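Allantoicase (Saccharomyces cerevisiae, PDB 1O59) hydrolyses allantoate to (S)-ureidoglycolate and urea, a step of allantoin degradation that lets yeast use purines as secondary nitrogen sources. Local coordinates at residues A[46-51]-A[93-98]; A[126-131]-A[178-183]. All coordinates share one frame; numbering follows the deposited sequence.

Contact 1: A[46-51]-A[93-98]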
loop_
_atom_site.group_PDB
_atom_site.type_symbol
_atom_site.label_atom_id
_atom_site.label_comp_id
_atom_site.label_asym_id
_atom_site.label_seq_id
_atom_site.Cartn_x
_atom_site.Cartn_y
_atom_site.Cartn_z
ATOM N N VAL A 46 -4.585 -14.225 0.030
ATOM C CA VAL A 46 -5.665 -14.896 0.709
ATOM C C VAL A 46 -5.275 -16.343 0.973
ATOM O O VAL A 46 -5.045 -17.120 0.058
ATOM C CB VAL A 46 -6.997 -14.803 -0.064
ATOM C CG1 VAL A 46 -8.077 -15.553 0.675
ATOM C CG2 VAL A 46 -7.407 -13.329 -0.239
ATOM N N VAL A 47 -5.229 -16.680 2.256
ATOM C CA VAL A 47 -4.868 -17.996 2.747
ATOM C C VAL A 47 -6.087 -18.878 2.789
ATOM O O VAL A 47 -6.039 -20.040 2.384
ATOM C CB VAL A 47 -4.333 -17.924 4.191
ATOM C CG1 VAL A 47 -4.021 -19.352 4.747
ATOM C CG2 VAL A 47 -3.127 -17.009 4.280
ATOM N N SER A 48 -7.175 -18.339 3.327
ATOM C CA SER A 48 -8.377 -19.123 3.497
ATOM C C SER A 48 -9.605 -18.286 3.679
ATOM O O SER A 48 -9.518 -17.088 3.832
ATOM C CB SER A 48 -8.235 -20.040 4.708
ATOM O OG SER A 48 -9.213 -21.085 4.634
ATOM N N PHE A 49 -10.766 -18.936 3.680
ATOM C CA PHE A 49 -12.021 -18.222 3.838
ATOM C C PHE A 49 -13.063 -19.249 4.228
ATOM O O PHE A 49 -12.889 -20.455 4.009
ATOM C CB PHE A 49 -12.403 -17.467 2.535
ATOM C CG PHE A 49 -12.252 -18.321 1.299
ATOM C CD1 PHE A 49 -13.286 -19.167 0.889
ATOM C CD2 PHE A 49 -11.047 -18.344 0.591
ATOM C CE1 PHE A 49 -13.127 -20.004 -0.210
ATOM C CE2 PHE A 49 -10.895 -19.167 -0.523
ATOM C CZ PHE A 49 -11.937 -20.010 -0.917
ATOM N N SER A 50 -14.129 -18.749 4.844
ATOM C CA SER A 50 -15.271 -19.560 5.238
ATOM C C SER A 50 -16.116 -19.957 4.035
ATOM O O SER A 50 -16.674 -21.038 3.979
ATOM C CB SER A 50 -16.159 -18.758 6.212
ATOM O OG SER A 50 -16.584 -17.527 5.649
ATOM N N ASP A 51 -16.252 -19.027 3.104
ATOM C CA ASP A 51 -17.200 -19.126 2.017
ATOM C C ASP A 51 -16.891 -17.999 1.045
ATOM O O ASP A 51 -16.299 -17.028 1.430
ATOM C CB ASP A 51 -18.627 -18.957 2.506
ATOM C CG ASP A 51 -19.641 -19.268 1.428
ATOM O OD1 ASP A 51 -19.789 -20.461 1.087
ATOM O OD2 ASP A 51 -20.306 -18.402 0.839
ATOM N N TYR A 93 -20.278 -15.617 12.040
ATOM C CA TYR A 93 -19.582 -14.778 11.064
ATOM C C TYR A 93 -18.933 -15.588 9.947
ATOM O O TYR A 93 -18.565 -16.744 10.122
ATOM C CB TYR A 93 -18.520 -13.883 11.746
ATOM C CG TYR A 93 -17.487 -14.658 12.523
ATOM C CD1 TYR A 93 -16.392 -15.204 11.888
ATOM C CD2 TYR A 93 -17.638 -14.894 13.874
ATOM C CE1 TYR A 93 -15.457 -15.955 12.587
ATOM C CE2 TYR A 93 -16.716 -15.640 14.584
ATOM C CZ TYR A 93 -15.626 -16.163 13.931
ATOM O OH TYR A 93 -14.702 -16.900 14.614
ATOM N N ASP A 94 -18.849 -14.956 8.782
ATOM C CA ASP A 94 -17.948 -15.380 7.720
ATOM C C ASP A 94 -16.595 -14.718 7.950
ATOM O O ASP A 94 -16.511 -13.681 8.621
ATOM C CB ASP A 94 -18.483 -14.972 6.338
ATOM C CG ASP A 94 -19.431 -15.992 5.753
ATOM O OD1 ASP A 94 -19.048 -17.200 5.722
ATOM O OD2 ASP A 94 -20.571 -15.661 5.309
ATOM N N TRP A 95 -15.550 -15.322 7.383
ATOM C CA TRP A 95 -14.199 -14.847 7.584
ATOM C C TRP A 95 -13.245 -15.122 6.413
ATOM O O TRP A 95 -13.471 -16.000 5.574
ATOM C CB TRP A 95 -13.604 -15.455 8.843
ATOM C CG TRP A 95 -13.702 -16.912 8.852
ATOM C CD1 TRP A 95 -14.678 -17.641 9.420
ATOM C CD2 TRP A 95 -12.782 -17.847 8.271
ATOM N NE1 TRP A 95 -14.446 -18.977 9.207
ATOM C CE2 TRP A 95 -13.282 -19.123 8.504
ATOM C CE3 TRP A 95 -11.585 -17.728 7.566
ATOM C CZ2 TRP A 95 -12.635 -20.267 8.065
ATOM C CZ3 TRP A 95 -10.952 -18.863 7.132
ATOM C CH2 TRP A 95 -11.472 -20.112 7.384
ATOM N N VAL A 96 -12.175 -14.345 6.384
ATOM C CA VAL A 96 -11.089 -14.539 5.431
ATOM C C VAL A 96 -9.781 -14.268 6.150
ATOM O O VAL A 96 -9.663 -13.302 6.929
ATOM C CB VAL A 96 -11.253 -13.635 4.157
ATOM C CG1 VAL A 96 -11.573 -12.216 4.525
ATOM C CG2 VAL A 96 -10.021 -13.664 3.307
ATOM N N ILE A 97 -8.822 -15.144 5.894
ATOM C CA ILE A 97 -7.501 -15.000 6.420
ATOM C C ILE A 97 -6.543 -14.524 5.314
ATOM O O ILE A 97 -6.540 -15.048 4.190
ATOM C CB ILE A 97 -7.032 -16.324 7.041
ATOM C CG1 ILE A 97 -7.860 -16.658 8.286
ATOM C CG2 ILE A 97 -5.580 -16.214 7.452
ATOM C CD1 ILE A 97 -7.783 -18.113 8.716
ATOM N N ILE A 98 -5.714 -13.534 5.651
ATOM C CA ILE A 98 -4.809 -12.917 4.670
ATOM C C ILE A 98 -3.421 -12.747 5.241
ATOM O O ILE A 98 -3.243 -12.157 6.318
ATOM C CB ILE A 98 -5.317 -11.541 4.212
ATOM C CG1 ILE A 98 -6.757 -11.620 3.691
ATOM C CG2 ILE A 98 -4.455 -11.023 3.072
ATOM C CD1 ILE A 98 -7.498 -10.312 3.773
#
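The indole of Trp-95 lies across Ser-50, whose CB sits 3.6 Å from the centroid of the Trp-95 five-membered ring, a CH-pi contact only 17° off the ring normal. The same face covers the Ser-50 backbone N and, nearer the rim, Phe-49 C, while Ser-48 reaches the ring edge with its CB and OG. Trp-95 can lean over the partner strand because its CG is held between the backbone N and the carbonyl carbon (chi1 53°). Ser-50 OG does two jobs: it accepts from Trp-95 N at 3.0 Å and is placed 2.5 Å from Asp-94 OD1 as donor, a separation so short that its exact value is doubtful. Ser-50 N in turn gives a bond of 2.9 Å to Trp-95 O. Toward the other end, Val-47 N donates to Ile-97 O (2.9 Å), and Ser-48 N adds a weak bond to that oxygen; two residues facing one make a classic beta bulge. On the face shared with Phe-49, Val-46 CG1 meets Val-96 CG2 at 3.8 Å, the two side chains crossing at about a right angle. Farther out, Arg-86 and Thr-85 hold Asp-94 OD2, and Asp-51 OD2 accepts from the backbone N of Arg-86 and of Trp-53. Were the indole cut back to an alanine here, the Ser-50 backbone would probably lose its aromatic cover and a gap would open beside Ser-48. With the strand ending at Phe-49, a serine hydroxyl carries the pairing one step further, and the Asp-94 carboxylate links the residues just past the strand to the loop containing Arg-86.

Contact 2: A[126-131]-A[178-183]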
loop_
_atom_site.group_PDB
_atom_site.type_symbol
_atom_site.label_atom_id
_atom_site.label_comp_id
_atom_site.label_asym_id
_atom_site.label_seq_id
_atom_site.Cartn_x
_atom_site.Cartn_y
_atom_site.Cartn_z
ATOM N N SER A 126 -15.393 -7.068 12.067
ATOM C CA SER A 126 -14.310 -6.912 13.035
ATOM C C SER A 126 -13.017 -7.462 12.387
ATOM O O SER A 126 -13.061 -8.188 11.377
ATOM C CB SER A 126 -14.643 -7.535 14.413
ATOM O OG SER A 126 -14.628 -8.955 14.429
ATOM N N ILE A 127 -11.878 -7.044 12.951
ATOM C CA ILE A 127 -10.578 -7.488 12.491
ATOM C C ILE A 127 -9.710 -7.991 13.633
ATOM O O ILE A 127 -9.610 -7.374 14.699
ATOM C CB ILE A 127 -9.862 -6.370 11.731
ATOM C CG1 ILE A 127 -10.797 -5.750 10.676
ATOM C CG2 ILE A 127 -8.605 -6.923 11.027
ATOM C CD1 ILE A 127 -10.285 -4.422 10.092
ATOM N N GLU A 128 -9.095 -9.146 13.376
ATOM C CA GLU A 128 -8.114 -9.779 14.265
ATOM C C GLU A 128 -6.817 -9.958 13.509
ATOM O O GLU A 128 -6.780 -9.869 12.264
ATOM C CB GLU A 128 -8.614 -11.129 14.722
ATOM C CG GLU A 128 -10.043 -11.103 15.259
ATOM C CD GLU A 128 -10.487 -12.413 15.903
ATOM O OE1 GLU A 128 -9.843 -13.454 15.697
ATOM O OE2 GLU A 128 -11.518 -12.410 16.610
ATOM N N ALA A 129 -5.742 -10.171 14.266
ATOM C CA ALA A 129 -4.420 -10.381 13.677
ATOM C C ALA A 129 -3.630 -11.403 14.455
ATOM O O ALA A 129 -3.912 -11.683 15.605
ATOM C CB ALA A 129 -3.649 -9.071 13.595
ATOM N N LEU A 130 -2.648 -11.990 13.793
ATOM C CA LEU A 130 -1.652 -12.780 14.499
ATOM C C LEU A 130 -0.224 -12.660 13.949
ATOM O O LEU A 130 0.023 -12.186 12.832
ATOM C CB LEU A 130 -2.098 -14.253 14.620
ATOM C CG LEU A 130 -2.089 -15.308 13.497
ATOM C CD1 LEU A 130 -0.674 -15.659 12.952
ATOM C CD2 LEU A 130 -2.761 -16.571 14.055
ATOM N N TYR A 131 0.697 -13.109 14.780
ATOM C CA TYR A 131 2.102 -13.123 14.484
ATOM C C TYR A 131 2.578 -14.569 14.336
ATOM O O TYR A 131 2.583 -15.333 15.303
ATOM C CB TYR A 131 2.888 -12.455 15.609
ATOM C CG TYR A 131 4.333 -12.376 15.275
ATOM C CD1 TYR A 131 4.775 -11.448 14.356
ATOM C CD2 TYR A 131 5.261 -13.243 15.840
ATOM C CE1 TYR A 131 6.097 -11.364 14.003
ATOM C CE2 TYR A 131 6.603 -13.162 15.498
ATOM C CZ TYR A 131 7.005 -12.214 14.567
ATOM O OH TYR A 131 8.311 -12.067 14.187
ATOM N N LYS A 178 -7.198 -11.443 9.978
ATOM C CA LYS A 178 -8.503 -12.098 9.861
ATOM C C LYS A 178 -9.590 -11.040 9.809
ATOM O O LYS A 178 -9.755 -10.220 10.727
ATOM C CB LYS A 178 -8.792 -13.048 11.039
ATOM C CG LYS A 178 -9.823 -14.135 10.707
ATOM C CD LYS A 178 -10.575 -14.690 11.901
ATOM C CE LYS A 178 -9.678 -15.321 12.914
ATOM N NZ LYS A 178 -10.414 -15.983 14.004
ATOM N N LEU A 179 -10.343 -11.073 8.724
ATOM C CA LEU A 179 -11.509 -10.225 8.570
ATOM C C LEU A 179 -12.734 -11.052 8.895
ATOM O O LEU A 179 -12.911 -12.138 8.369
ATOM C CB LEU A 179 -11.559 -9.704 7.136
ATOM C CG LEU A 179 -12.833 -9.010 6.654
ATOM C CD1 LEU A 179 -13.040 -7.691 7.340
ATOM C CD2 LEU A 179 -12.695 -8.851 5.135
ATOM N N LYS A 180 -13.564 -10.537 9.786
ATOM C CA LYS A 180 -14.811 -11.192 10.158
ATOM C C LYS A 180 -15.978 -10.316 9.693
ATOM O O LYS A 180 -15.998 -9.125 9.952
ATOM C CB LYS A 180 -14.892 -11.370 11.677
ATOM C CG LYS A 180 -13.805 -12.211 12.343
ATOM C CD LYS A 180 -14.286 -12.593 13.768
ATOM C CE LYS A 180 -13.392 -13.646 14.446
ATOM N NZ LYS A 180 -13.707 -13.847 15.926
HETATM N N MSE A 181 -16.941 -10.922 9.010
HETATM C CA MSE A 181 -18.194 -10.283 8.583
HETATM C C MSE A 181 -19.376 -10.996 9.257
HETATM O O MSE A 181 -19.545 -12.223 9.111
HETATM C CB MSE A 181 -18.297 -10.417 7.051
HETATM C CG MSE A 181 -19.685 -10.206 6.431
HETATM SE SE MSE A 181 -19.569 -9.933 4.477
HETATM C CE MSE A 181 -18.917 -11.544 4.016
ATOM N N TYR A 182 -20.184 -10.226 9.974
ATOM C CA TYR A 182 -21.274 -10.770 10.758
ATOM C C TYR A 182 -22.644 -10.474 10.129
ATOM O O TYR A 182 -23.055 -9.299 10.121
ATOM C CB TYR A 182 -21.282 -10.154 12.160
ATOM C CG TYR A 182 -19.999 -10.267 12.966
ATOM C CD1 TYR A 182 -18.931 -9.389 12.754
ATOM C CD2 TYR A 182 -19.889 -11.197 14.002
ATOM C CE1 TYR A 182 -17.781 -9.453 13.526
ATOM C CE2 TYR A 182 -18.738 -11.279 14.779
ATOM C CZ TYR A 182 -17.692 -10.404 14.547
ATOM O OH TYR A 182 -16.556 -10.495 15.322
ATOM N N PRO A 183 -23.376 -11.488 9.644
ATOM C CA PRO A 183 -23.001 -12.905 9.650
ATOM C C PRO A 183 -22.564 -13.409 8.277
ATOM O O PRO A 183 -21.976 -14.486 8.176
ATOM C CB PRO A 183 -24.296 -13.588 10.046
ATOM C CG PRO A 183 -25.314 -12.743 9.404
ATOM C CD PRO A 183 -24.830 -11.320 9.516
#
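Glu-128 spreads its carboxylate between two lysines: OE2 takes Lys-180 NZ at 2.7 Å and OE1 takes Lys-178 NZ at 3.1 Å, both ammonium groups standing above the carboxylate plane. Lys-178 runs beside Glu-128 in the same direction, its chain bent at chi3 (-60°), and its NZ has a further salt bridge to Glu-141 and a cation-pi contact with Trp-146. Lys-180 instead stays extended and crosses the glutamate at a slant. On this same face Tyr-182 OH donates to Ser-126 OG at 2.6 Å, with the serine hydroxyl at the edge of the tyrosine ring, near its plane. These polar grips are close although Glu-128, Lys-180 and Tyr-182 remain partly exposed. The face bearing Ile-127 and Leu-179 is looser between the strands: Ile-127 CG1 and Leu-179 CD1 approach only to 4.5 Å, and both residues pack against Phe-190 of strand 186-196. Main-chain bonds join the two strands, with Lys-178 N and Glu-128 O 2.8 Å apart. Regular antiparallel pairing, charged on one side and apolar on the side turned to a second sheet, is characteristic of a beta sandwich, consistent with the galactose-binding-like jelly roll of the allantoicase repeat.

Contacts 1 and 2 are neighbouring parts of one five-stranded antiparallel sheet, their centres about 9 Å apart. Strand 94-99 of contact 1 pairs with strand 176-182 of contact 2 through probable hydrogen bonds from selenomethionine Met-181 N to Asp-94 O (2.8 Å) and from Leu-179 N to Val-96 O (2.9 Å). Side chains also cross the seam: Ile-97 touches Lys-178, Val-96 touches Leu-179, and Trp-83 packs on both Val-96 and Leu-179. Glu-141 binds Tyr-93 OH and Lys-178 NZ and also touches Trp-95. Strand 45-49 is an outermost strand of the sheet, whereas 124-130 lies inside it, paired on its other side with 147-154.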